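Local coordinates for putative thiol-disulfide oxidoreductase (Bacteroides vulgatus, PDB 4GRF), which probably exchanges thiols and disulfides through its C-terminal thioredoxin domain, the part held in this chain, at residues 41-44 against 45-49; 75-78 against 79-83; 105-109 against 110-114; 132-135 against 136-139. All blocks are in the same frame, centred on the assembly; numbering follows the deposited sequence. Where two conformers were deposited one is given.

The contacts follow in series along the chain, all in one thioredoxin domain. Each is local: successive turns of one helix, the start of helix 42-46 running into 48-58, or the loop leading into strand 112-116. Contact 1 holds the C41-C44 disulfide and touches every other contact: R45 bridges to E83 of contact 2, P111 and F110 of contact 3 lie against the cysteine sulfurs, and E47 brushes L132 of contact 4. Contacts 2 and 4 sit on helices 74-84 and 129-140 on opposite sides of the chain's centre, about 27 Å apart between centres. Contacts 1 and 3 have centres about 14 Å apart; C44 SG, 3.5 Å from P111 CA, places the cis-proline at the disulfide.

Contact 1 of 4, residues 41-44 against 45-49; sequences CSWC and RKETP
With CG anti to its own carbonyl carbon (chi1 -46°), R45 brings CG to 3.1 Å from C41 O, while further bends at chi2 and chi3 accompany a guanidinium that leads away to E83 and D84. K46 starts out similarly and is bent at chi3; its CD lies over one face of the W43 indole, 4.1 Å above the plane and offset toward the rim. The amine end is close as well, K46 NZ being 3.7 Å from W43 CZ3. E47, bent at chi2, places OE2 3.6 Å from W43 NE1, its carboxylate plane turned 39° from the ring; the approach is oblique. E47 OE1 is bonded to G129 N. This is the CxxC of thioredoxin type at a helix start: C41 occupies the N-cap position, and C41 SG is joined to C44 SG at 2.1 Å, the oxidised form. R45 N donates to C41 O at 3.2 Å and K46 N to S42 O at 2.9 Å. E47 N donates to C44 O, from 64° above the carbonyl plane, and weakly to W43 O. T48 turns both OG1 and N onto R45 O from one face of its plane, with T48 OG1 at 2.7 Å. The R45 guanidinium forms salt bridges with D84 and E83 of helix 74-84 and also bonds A39 O.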
loop_
_atom_site.group_PDB
_atom_site.type_symbol
_atom_site.label_atom_id
_atom_site.label_comp_id
_atom_site.label_asym_id
_atom_site.label_seq_id
_atom_site.Cartn_x
_atom_site.Cartn_y
_atom_site.Cartn_z
ATOM N N CYS A 41 -0.722 -11.077 -8.959
ATOM C CA CYS A 41 -0.096 -9.984 -9.695
ATOM C C CYS A 41 1.422 -10.109 -9.588
ATOM O O CYS A 41 2.030 -9.726 -8.564
ATOM C CB CYS A 41 -0.578 -8.657 -9.110
ATOM S SG CYS A 41 0.276 -7.215 -9.754
ATOM N N SER A 42 2.052 -10.652 -10.630
ATOM C CA SER A 42 3.488 -10.952 -10.606
ATOM C C SER A 42 4.333 -9.715 -10.343
ATOM O O SER A 42 5.221 -9.706 -9.506
ATOM C CB SER A 42 3.925 -11.543 -11.943
ATOM O OG SER A 42 3.637 -12.918 -12.004
ATOM N N TRP A 43 4.052 -8.665 -11.086
ATOM C CA TRP A 43 4.824 -7.456 -10.964
ATOM C C TRP A 43 4.683 -6.852 -9.570
ATOM O O TRP A 43 5.635 -6.284 -9.039
ATOM C CB TRP A 43 4.366 -6.437 -12.003
ATOM C CG TRP A 43 5.500 -5.740 -12.434
ATOM C CD1 TRP A 43 5.956 -4.532 -11.989
ATOM C CD2 TRP A 43 6.485 -6.251 -13.323
ATOM N NE1 TRP A 43 7.151 -4.236 -12.605
ATOM C CE2 TRP A 43 7.497 -5.280 -13.427
ATOM C CE3 TRP A 43 6.593 -7.428 -14.071
ATOM C CZ2 TRP A 43 8.607 -5.450 -14.250
ATOM C CZ3 TRP A 43 7.691 -7.596 -14.881
ATOM C CH2 TRP A 43 8.687 -6.613 -14.965
ATOM N N CYS A 44 3.500 -6.968 -8.984
ATOM C CA CYS A 44 3.298 -6.522 -7.583
ATOM C C CYS A 44 4.275 -7.241 -6.646
ATOM O O CYS A 44 4.935 -6.627 -5.803
ATOM C CB CYS A 44 1.853 -6.811 -7.117
ATOM S SG CYS A 44 0.510 -6.028 -8.068
ATOM N N ARG A 45 4.389 -8.551 -6.816
ATOM C CA ARG A 45 5.197 -9.363 -5.941
ATOM C C ARG A 45 6.660 -8.997 -6.150
ATOM O O ARG A 45 7.455 -8.986 -5.203
ATOM C CB ARG A 45 5.010 -10.848 -6.261
ATOM C CG ARG A 45 3.561 -11.295 -6.434
ATOM C CD ARG A 45 2.837 -11.546 -5.115
ATOM N NE ARG A 45 3.548 -12.512 -4.269
ATOM C CZ ARG A 45 3.327 -13.827 -4.245
ATOM N NH1 ARG A 45 2.386 -14.380 -4.976
ATOM N NH2 ARG A 45 4.056 -14.593 -3.466
ATOM N N LYS A 46 7.026 -8.716 -7.399
ATOM C CA LYS A 46 8.417 -8.380 -7.716
ATOM C C LYS A 46 8.869 -7.048 -7.139
ATOM O O LYS A 46 10.064 -6.762 -7.102
ATOM C CB LYS A 46 8.663 -8.397 -9.221
ATOM C CG LYS A 46 8.670 -9.797 -9.810
ATOM C CD LYS A 46 8.736 -9.772 -11.329
ATOM C CE LYS A 46 10.139 -9.419 -11.790
ATOM N NZ LYS A 46 10.343 -9.671 -13.242
ATOM N N GLU A 47 7.945 -6.231 -6.658
ATOM C CA GLU A 47 8.330 -4.970 -6.044
ATOM C C GLU A 47 8.774 -5.159 -4.572
ATOM O O GLU A 47 9.306 -4.241 -3.941
ATOM C CB GLU A 47 7.155 -3.977 -6.085
ATOM C CG GLU A 47 6.777 -3.481 -7.468
ATOM C CD GLU A 47 7.915 -2.775 -8.169
ATOM O OE1 GLU A 47 8.654 -2.027 -7.495
ATOM O OE2 GLU A 47 8.057 -2.956 -9.391
ATOM N N THR A 48 8.531 -6.344 -4.038
ATOM C CA THR A 48 8.776 -6.656 -2.625
ATOM C C THR A 48 10.161 -6.203 -2.105
ATOM O O THR A 48 10.238 -5.519 -1.088
ATOM C CB THR A 48 8.523 -8.150 -2.347
ATOM O OG1 THR A 48 7.134 -8.419 -2.533
ATOM C CG2 THR A 48 8.877 -8.496 -0.901
ATOM N N PRO A 49 11.249 -6.613 -2.769
ATOM C CA PRO A 49 12.583 -6.209 -2.285
ATOM C C PRO A 49 12.748 -4.687 -2.213
ATOM O O PRO A 49 13.324 -4.182 -1.250
ATOM C CB PRO A 49 13.553 -6.776 -3.333
ATOM C CG PRO A 49 12.758 -7.694 -4.192
ATOM C CD PRO A 49 11.301 -7.371 -4.032
#

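Contact 2 of 4, residues 75-78 against 79-83; sequences EDWK and KAIEE
E75, in the conformer given, lies beside K79 and points the same way, yet the charged ends stop short of a salt bridge, with E75 OE2 4.2 Å from K79 NZ. In that conformer E75 CG sits between its backbone N and carbonyl carbon (chi1 45°), the chain extended beyond; its carboxylate pairs with R73. The aliphatic part of K79 runs past the E75 carbonyl, K79 CG being 3.2 Å from E75 O, while K79 N donates to the same oxygen at 3.0 Å. D76 turns its carboxylate to R73 as well, and its carbonyl receives A80 N; the A80 methyl passes 3.5 Å from D76 O. W77 supplies the aromatic contact. Its CG is anti to the backbone N (chi1 174°), which lays the indole alongside I81, whose CD1 stands 3.4 Å above the ring plane, offset toward the rim. That methyl is 3.8 Å from the centroid of the five-membered ring and 25° off its normal, a CH-pi contact, and W77 O receives I81 N. K78 O takes E82 N at 3.0 Å, while the K78 amine forms a salt bridge with E74. These are successive turns of helix 74-84 in the beta-alpha-beta unit between strands 63-69 and 89-92. W77 meets L92, and A80 and I81 meet W37 of strand 31-37. The chemistry is divided accordingly: apolar side chains pack onto the sheet, whereas the exposed acids and lysines pair mostly with neighbouring charges, which would probably moderate the electrostatic cost of so many ionic groups on one helix.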
loop_
_atom_site.group_PDB
_atom_site.type_symbol
_atom_site.label_atom_id
_atom_site.label_comp_id
_atom_site.label_asym_id
_atom_site.label_seq_id
_atom_site.Cartn_x
_atom_site.Cartn_y
_atom_site.Cartn_z
ATOM N N GLU A 75 -6.668 -17.326 1.784
ATOM C CA GLU A 75 -5.541 -18.250 1.779
ATOM C C GLU A 75 -4.455 -17.807 0.801
ATOM O O GLU A 75 -3.277 -17.898 1.105
ATOM C CB GLU A 75 -6.011 -19.671 1.433
ATOM C CG GLU A 75 -6.971 -19.751 0.256
ATOM C CD GLU A 75 -7.624 -21.118 0.126
ATOM O OE1 GLU A 75 -8.829 -21.238 0.447
ATOM O OE2 GLU A 75 -6.932 -22.074 -0.290
ATOM N N ASP A 76 -4.870 -17.335 -0.379
ATOM C CA ASP A 76 -3.928 -16.885 -1.411
ATOM C C ASP A 76 -3.132 -15.669 -0.931
ATOM O O ASP A 76 -1.916 -15.570 -1.158
ATOM C CB ASP A 76 -4.643 -16.505 -2.716
ATOM C CG ASP A 76 -5.277 -17.681 -3.430
ATOM O OD1 ASP A 76 -4.889 -18.838 -3.184
ATOM O OD2 ASP A 76 -6.168 -17.419 -4.269
ATOM N N TRP A 77 -3.839 -14.747 -0.285
ATOM C CA TRP A 77 -3.246 -13.547 0.301
ATOM C C TRP A 77 -2.186 -13.893 1.351
ATOM O O TRP A 77 -1.051 -13.407 1.297
ATOM C CB TRP A 77 -4.374 -12.721 0.906
ATOM C CG TRP A 77 -3.993 -11.526 1.676
ATOM C CD1 TRP A 77 -3.309 -10.430 1.209
ATOM C CD2 TRP A 77 -4.303 -11.248 3.057
ATOM N NE1 TRP A 77 -3.169 -9.508 2.212
ATOM C CE2 TRP A 77 -3.774 -9.975 3.352
ATOM C CE3 TRP A 77 -4.983 -11.944 4.065
ATOM C CZ2 TRP A 77 -3.883 -9.394 4.616
ATOM C CZ3 TRP A 77 -5.101 -11.354 5.327
ATOM C CH2 TRP A 77 -4.544 -10.094 5.587
ATOM N N LYS A 78 -2.536 -14.758 2.297
ATOM C CA LYS A 78 -1.605 -15.137 3.351
ATOM C C LYS A 78 -0.396 -15.903 2.814
ATOM O O LYS A 78 0.756 -15.668 3.239
ATOM C CB LYS A 78 -2.353 -15.928 4.444
ATOM C CG LYS A 78 -3.271 -15.026 5.253
ATOM C CD LYS A 78 -3.979 -15.712 6.410
ATOM C CE LYS A 78 -4.896 -16.827 5.938
ATOM N NZ LYS A 78 -5.742 -17.330 7.055
ATOM N N LYS A 79 -0.633 -16.785 1.857
ATOM C CA LYS A 79 0.461 -17.532 1.261
ATOM C C LYS A 79 1.436 -16.583 0.584
ATOM O O LYS A 79 2.632 -16.792 0.653
ATOM C CB LYS A 79 -0.041 -18.562 0.256
ATOM C CG LYS A 79 -0.722 -19.761 0.895
ATOM C CD LYS A 79 -1.362 -20.679 -0.147
ATOM C CE LYS A 79 -1.858 -21.975 0.491
ATOM N NZ LYS A 79 -2.807 -22.745 -0.365
ATOM N N ALA A 80 0.932 -15.534 -0.065
ATOM C CA ALA A 80 1.809 -14.626 -0.780
ATOM C C ALA A 80 2.669 -13.858 0.211
ATOM O O ALA A 80 3.864 -13.635 -0.011
ATOM C CB ALA A 80 0.997 -13.666 -1.657
ATOM N N ILE A 81 2.059 -13.425 1.308
ATOM C CA ILE A 81 2.764 -12.624 2.288
ATOM C C ILE A 81 3.898 -13.450 2.907
ATOM O O ILE A 81 5.032 -12.972 3.051
ATOM C CB ILE A 81 1.808 -12.106 3.363
ATOM C CG1 ILE A 81 0.907 -11.040 2.754
ATOM C CG2 ILE A 81 2.577 -11.557 4.540
ATOM C CD1 ILE A 81 -0.186 -10.549 3.678
ATOM N N GLU A 82 3.600 -14.710 3.199
ATOM C CA GLU A 82 4.620 -15.610 3.735
ATOM C C GLU A 82 5.747 -15.853 2.719
ATOM O O GLU A 82 6.914 -15.884 3.094
ATOM C CB GLU A 82 3.993 -16.946 4.149
ATOM C CG GLU A 82 4.929 -17.818 4.986
ATOM C CD GLU A 82 5.974 -18.554 4.165
ATOM O OE1 GLU A 82 5.671 -18.948 3.020
ATOM O OE2 GLU A 82 7.094 -18.764 4.685
ATOM N N GLU A 83 5.393 -16.083 1.457
ATOM C CA GLU A 83 6.390 -16.287 0.398
ATOM C C GLU A 83 7.269 -15.040 0.195
ATOM O O GLU A 83 8.488 -15.130 -0.052
ATOM C CB GLU A 83 5.698 -16.663 -0.912
ATOM C CG GLU A 83 5.060 -18.054 -0.888
ATOM C CD GLU A 83 4.178 -18.350 -2.085
ATOM O OE1 GLU A 83 3.759 -17.416 -2.814
ATOM O OE2 GLU A 83 3.879 -19.542 -2.285
#

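Contact 3 of 4, residues 105-109 against 110-114; sequences YCIVG and FPHII. With GSH (glutathione), chain H.
Water 1 joins the two segments, lying 2.6 Å from H112 NE2 and donating to Y105 O at 2.9 Å, in the plane of the Y105 ring at its edge. Residues 105-114 form the loop from helix 95-104 into strand 112-116, which carries the cis-proline of the thioredoxin fold: the peptide bond before P111 is cis, and P111 packs against W43 and C44 of the CxxC helix. C106 leaves helix 95-104 with positive phi in a Schellman motif, after which the chain swings round to G109. I107 touches two rings with different branches. Its CG1, anti to the carbonyl carbon (chi1 -64°), sits 3.6 Å above one face of the H112 imidazole, 4.0 Å from the centroid and offset toward the rim. CG2 instead lies over a face of F110, 4.2 Å from its centroid and 21° off the normal, the two side chains crossing at about a right angle. Both are CH-pi contacts, so one isoleucine links the residues flanking the cis-proline. Farther along, I114 holds CG1 between its backbone N and carbonyl carbon (chi1 60°), a turn that brings its CD1 to Y105 CE2 at 3.7 Å; the hydroxyl of Y105 is bonded to P10 O. F110 meets F38 edge-to-face, while H112 and I114 pair through their backbones with F36 and V34 of strand 31-37. C106 is covalently modified by glutathione, a mixed disulfide with C106 SG 2.0 Å from glutathione SG2.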
loop_
_atom_site.group_PDB
_atom_site.type_symbol
_atom_site.label_atom_id
_atom_site.label_comp_id
_atom_site.label_asym_id
_atom_site.label_seq_id
_atom_site.Cartn_x
_atom_site.Cartn_y
_atom_site.Cartn_z
ATOM N N TYR A 105 -10.229 5.206 -6.001
ATOM C CA TYR A 105 -8.853 5.530 -6.375
ATOM C C TYR A 105 -8.642 5.490 -7.879
ATOM O O TYR A 105 -7.532 5.725 -8.359
ATOM C CB TYR A 105 -7.863 4.577 -5.679
ATOM C CG TYR A 105 -7.566 4.975 -4.248
ATOM C CD1 TYR A 105 -8.410 4.594 -3.206
ATOM C CD2 TYR A 105 -6.441 5.749 -3.939
ATOM C CE1 TYR A 105 -8.132 4.951 -1.896
ATOM C CE2 TYR A 105 -6.144 6.111 -2.641
ATOM C CZ TYR A 105 -6.988 5.735 -1.620
ATOM O OH TYR A 105 -6.690 6.110 -0.351
ATOM N N CYS A 106 -9.727 5.211 -8.598
ATOM C CA CYS A 106 -9.722 5.037 -10.042
ATOM C C CYS A 106 -8.599 4.123 -10.512
ATOM O O CYS A 106 -7.815 4.463 -11.404
ATOM C CB CYS A 106 -9.613 6.350 -10.778
ATOM S SG CYS A 106 -9.699 6.017 -12.541
ATOM N N ILE A 107 -8.537 2.952 -9.891
ATOM C CA ILE A 107 -7.480 2.004 -10.181
ATOM C C ILE A 107 -7.863 1.161 -11.359
ATOM O O ILE A 107 -8.869 0.447 -11.340
ATOM C CB ILE A 107 -7.173 1.089 -8.992
ATOM C CG1 ILE A 107 -6.628 1.925 -7.829
ATOM C CG2 ILE A 107 -6.157 0.027 -9.374
ATOM C CD1 ILE A 107 -6.551 1.172 -6.511
ATOM N N VAL A 108 -7.028 1.266 -12.379
ATOM C CA VAL A 108 -7.226 0.590 -13.637
ATOM C C VAL A 108 -6.327 -0.634 -13.748
ATOM O O VAL A 108 -6.721 -1.668 -14.292
ATOM C CB VAL A 108 -6.892 1.573 -14.778
ATOM C CG1 VAL A 108 -6.979 0.899 -16.124
ATOM C CG2 VAL A 108 -7.811 2.789 -14.708
ATOM N N GLY A 109 -5.102 -0.499 -13.264
ATOM C CA GLY A 109 -4.118 -1.579 -13.390
ATOM C C GLY A 109 -3.282 -1.738 -12.140
ATOM O O GLY A 109 -3.247 -0.848 -11.294
ATOM N N PHE A 110 -2.615 -2.883 -12.035
ATOM C CA PHE A 110 -1.761 -3.215 -10.883
ATOM C C PHE A 110 -0.363 -3.560 -11.363
ATOM O O PHE A 110 -0.197 -4.050 -12.475
ATOM C CB PHE A 110 -2.320 -4.415 -10.131
ATOM C CG PHE A 110 -3.688 -4.201 -9.577
ATOM C CD1 PHE A 110 -4.793 -4.256 -10.406
ATOM C CD2 PHE A 110 -3.881 -3.959 -8.226
ATOM C CE1 PHE A 110 -6.070 -4.058 -9.900
ATOM C CE2 PHE A 110 -5.153 -3.773 -7.715
ATOM C CZ PHE A 110 -6.251 -3.823 -8.554
ATOM N N PRO A 111 0.660 -3.304 -10.531
ATOM C CA PRO A 111 0.594 -2.715 -9.212
ATOM C C PRO A 111 0.122 -1.254 -9.268
ATOM O O PRO A 111 0.258 -0.597 -10.291
ATOM C CB PRO A 111 2.058 -2.767 -8.738
ATOM C CG PRO A 111 2.860 -2.708 -9.985
ATOM C CD PRO A 111 2.050 -3.442 -11.011
ATOM N N HIS A 112 -0.451 -0.800 -8.163
ATOM C CA HIS A 112 -0.802 0.583 -7.977
ATOM C C HIS A 112 -0.178 1.021 -6.649
ATOM O O HIS A 112 -0.627 0.608 -5.558
ATOM C CB HIS A 112 -2.298 0.782 -7.945
ATOM C CG HIS A 112 -2.693 2.207 -8.020
ATOM N ND1 HIS A 112 -2.532 2.953 -9.167
ATOM C CD2 HIS A 112 -3.228 3.039 -7.101
ATOM C CE1 HIS A 112 -2.948 4.184 -8.945
ATOM N NE2 HIS A 112 -3.383 4.261 -7.702
ATOM N N ILE A 113 0.903 1.790 -6.759
ATOM C CA ILE A 113 1.648 2.193 -5.570
ATOM C C ILE A 113 1.773 3.715 -5.524
ATOM O O ILE A 113 2.329 4.338 -6.440
ATOM C CB ILE A 113 3.047 1.569 -5.550
ATOM C CG1 ILE A 113 2.955 0.058 -5.742
ATOM C CG2 ILE A 113 3.746 1.907 -4.243
ATOM C CD1 ILE A 113 4.304 -0.640 -5.794
ATOM N N ILE A 114 1.248 4.296 -4.457
ATOM C CA ILE A 114 1.203 5.736 -4.293
ATOM C C ILE A 114 1.805 6.128 -2.940
ATOM O O ILE A 114 1.926 5.300 -2.055
ATOM C CB ILE A 114 -0.230 6.279 -4.378
ATOM C CG1 ILE A 114 -1.114 5.666 -3.277
ATOM C CG2 ILE A 114 -0.826 5.978 -5.753
ATOM C CD1 ILE A 114 -2.504 6.251 -3.209
HETATM N N1 GSH H . -12.590 14.018 -7.852
HETATM C CA1 GSH H . -12.386 13.208 -9.083
HETATM C C1 GSH H . -13.485 13.427 -10.088
HETATM O O11 GSH H . -13.173 13.675 -11.274
HETATM O O12 GSH H . -14.674 13.351 -9.702
HETATM C CB1 GSH H . -12.295 11.735 -8.688
HETATM C CG1 GSH H . -12.453 10.810 -9.892
HETATM C CD1 GSH H . -11.130 10.605 -10.600
HETATM O OE1 GSH H . -10.083 11.082 -10.182
HETATM N N2 GSH H . -11.165 9.860 -11.703
HETATM C CA2 GSH H . -9.951 9.546 -12.420
HETATM C C2 GSH H . -9.243 10.780 -12.894
HETATM O O2 GSH H . -9.837 11.653 -13.509
HETATM C CB2 GSH H . -10.252 8.638 -13.612
HETATM S SG2 GSH H . -11.248 7.202 -13.159
HETATM N N3 GSH H . -7.949 10.817 -12.595
HETATM C CA3 GSH H . -7.051 11.883 -12.991
HETATM C C3 GSH H . -5.607 11.453 -12.798
HETATM O O31 GSH H . -4.706 12.273 -13.058
HETATM O O32 GSH H . -5.358 10.294 -12.379
HETATM O O HOH W 1 -4.992 6.168 -7.027
#

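Contact 4 of 4, residues 132-135 against 136-139; sequences LYNT and VEKF
Helix 129-140, the C-terminal helix of the thioredoxin domain, supplies both segments, and their backbones follow the i to i+4 pattern. V136 N donates to L132 O at 3.0 Å, with an N-H...O angle of 166°, and E137 N to Y133 O at 2.9 Å; F139 N to T135 O is longer, at 3.2 Å. The E137 chain is extended, with CG anti to the backbone N (chi1 -176°), which takes the carboxylate back beside the preceding turn. There E137 OE1 lies 3.9 Å from Y133 CE1, approaching the ring obliquely, with the carboxylate and ring planes 75° apart. Water 2 ties the same oxygen to the backbone: it donates to E137 OE1 at 3.0 Å and to N134 O at 2.8 Å. N134 O therefore accepts both this water and K138 N. T135 and F139 lie side by side and point the same way. The F139 ring presents its edge to T135 O, which lies in its plane 3.3 Å from F139 CD2, and F139 CE2 reaches the T135 methyl CG2 at 4.0 Å. T135 OG1 turns to D131 O, one turn earlier, with methyl CG2 left beside the phenyl ring. V136 CG2 touches L132 O. On the sheet side of the helix, L132 and V136 rest on L33 of strand 31-37, L132 also meets I113, and F139 packs on L115 and V123 of strands 112-116 and 122-124, while Y133 and E137 lean on F58 of helix 48-58.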
loop_
_atom_site.group_PDB
_atom_site.type_symbol
_atom_site.label_atom_id
_atom_site.label_comp_id
_atom_site.label_asym_id
_atom_site.label_seq_id
_atom_site.Cartn_x
_atom_site.Cartn_y
_atom_site.Cartn_z
ATOM N N LEU A 132 10.942 4.151 -6.267
ATOM C CA LEU A 132 10.158 4.048 -5.061
ATOM C C LEU A 132 10.971 4.493 -3.817
ATOM O O LEU A 132 10.571 5.406 -3.063
ATOM C CB LEU A 132 9.688 2.609 -5.002
ATOM C CG LEU A 132 8.604 2.223 -4.053
ATOM C CD1 LEU A 132 7.892 1.012 -4.619
ATOM C CD2 LEU A 132 9.287 1.949 -2.726
ATOM N N TYR A 133 12.132 3.880 -3.615
ATOM C CA TYR A 133 13.041 4.284 -2.554
ATOM C C TYR A 133 13.408 5.771 -2.663
ATOM O O TYR A 133 13.328 6.527 -1.685
ATOM C CB TYR A 133 14.317 3.438 -2.638
ATOM C CG TYR A 133 15.276 3.698 -1.515
ATOM C CD1 TYR A 133 16.158 4.780 -1.572
ATOM C CD2 TYR A 133 15.309 2.882 -0.399
ATOM C CE1 TYR A 133 17.033 5.036 -0.549
ATOM C CE2 TYR A 133 16.191 3.126 0.634
ATOM C CZ TYR A 133 17.048 4.197 0.551
ATOM O OH TYR A 133 17.922 4.436 1.570
ATOM N N ASN A 134 13.840 6.191 -3.841
ATOM C CA ASN A 134 14.302 7.574 -4.010
ATOM C C ASN A 134 13.194 8.586 -3.753
ATOM O O ASN A 134 13.444 9.635 -3.163
ATOM C CB ASN A 134 14.926 7.784 -5.389
ATOM C CG ASN A 134 16.106 6.859 -5.627
ATOM O OD1 ASN A 134 16.722 6.354 -4.679
ATOM N ND2 ASN A 134 16.405 6.609 -6.885
ATOM N N THR A 135 11.961 8.250 -4.139
ATOM C CA THR A 135 10.836 9.149 -3.917
ATOM C C THR A 135 10.504 9.257 -2.439
ATOM O O THR A 135 10.294 10.360 -1.908
ATOM C CB THR A 135 9.589 8.717 -4.724
ATOM O OG1 THR A 135 9.899 8.776 -6.117
ATOM C CG2 THR A 135 8.406 9.644 -4.429
ATOM N N VAL A 136 10.501 8.129 -1.732
ATOM C CA VAL A 136 10.231 8.182 -0.316
ATOM C C VAL A 136 11.329 8.965 0.393
ATOM O O VAL A 136 11.053 9.764 1.277
ATOM C CB VAL A 136 10.079 6.771 0.300
ATOM C CG1 VAL A 136 10.036 6.840 1.812
ATOM C CG2 VAL A 136 8.821 6.104 -0.256
ATOM N N GLU A 137 12.577 8.737 0.009
ATOM C CA GLU A 137 13.699 9.445 0.630
ATOM C C GLU A 137 13.514 10.962 0.518
ATOM O O GLU A 137 13.688 11.707 1.498
ATOM C CB GLU A 137 14.993 9.035 -0.060
ATOM C CG GLU A 137 16.243 9.633 0.553
ATOM C CD GLU A 137 17.494 9.134 -0.145
ATOM O OE1 GLU A 137 17.410 8.797 -1.343
ATOM O OE2 GLU A 137 18.548 9.072 0.502
ATOM N N LYS A 138 13.154 11.393 -0.682
ATOM C CA LYS A 138 12.906 12.800 -0.981
ATOM C C LYS A 138 11.879 13.451 -0.061
ATOM O O LYS A 138 12.073 14.570 0.410
ATOM C CB LYS A 138 12.478 12.929 -2.444
ATOM C CG LYS A 138 11.912 14.276 -2.860
ATOM C CD LYS A 138 11.371 14.194 -4.287
ATOM C CE LYS A 138 10.954 15.551 -4.838
ATOM N NZ LYS A 138 9.804 16.154 -4.108
ATOM N N PHE A 139 10.792 12.747 0.221
ATOM C CA PHE A 139 9.721 13.314 1.026
ATOM C C PHE A 139 9.994 13.151 2.516
ATOM O O PHE A 139 9.719 14.036 3.308
ATOM C CB PHE A 139 8.374 12.672 0.657
ATOM C CG PHE A 139 7.757 13.238 -0.578
ATOM C CD1 PHE A 139 6.978 14.385 -0.506
ATOM C CD2 PHE A 139 7.928 12.626 -1.797
ATOM C CE1 PHE A 139 6.406 14.920 -1.644
ATOM C CE2 PHE A 139 7.356 13.156 -2.943
ATOM C CZ PHE A 139 6.582 14.298 -2.862
HETATM O O HOH W 2 16.040 10.682 -3.219
#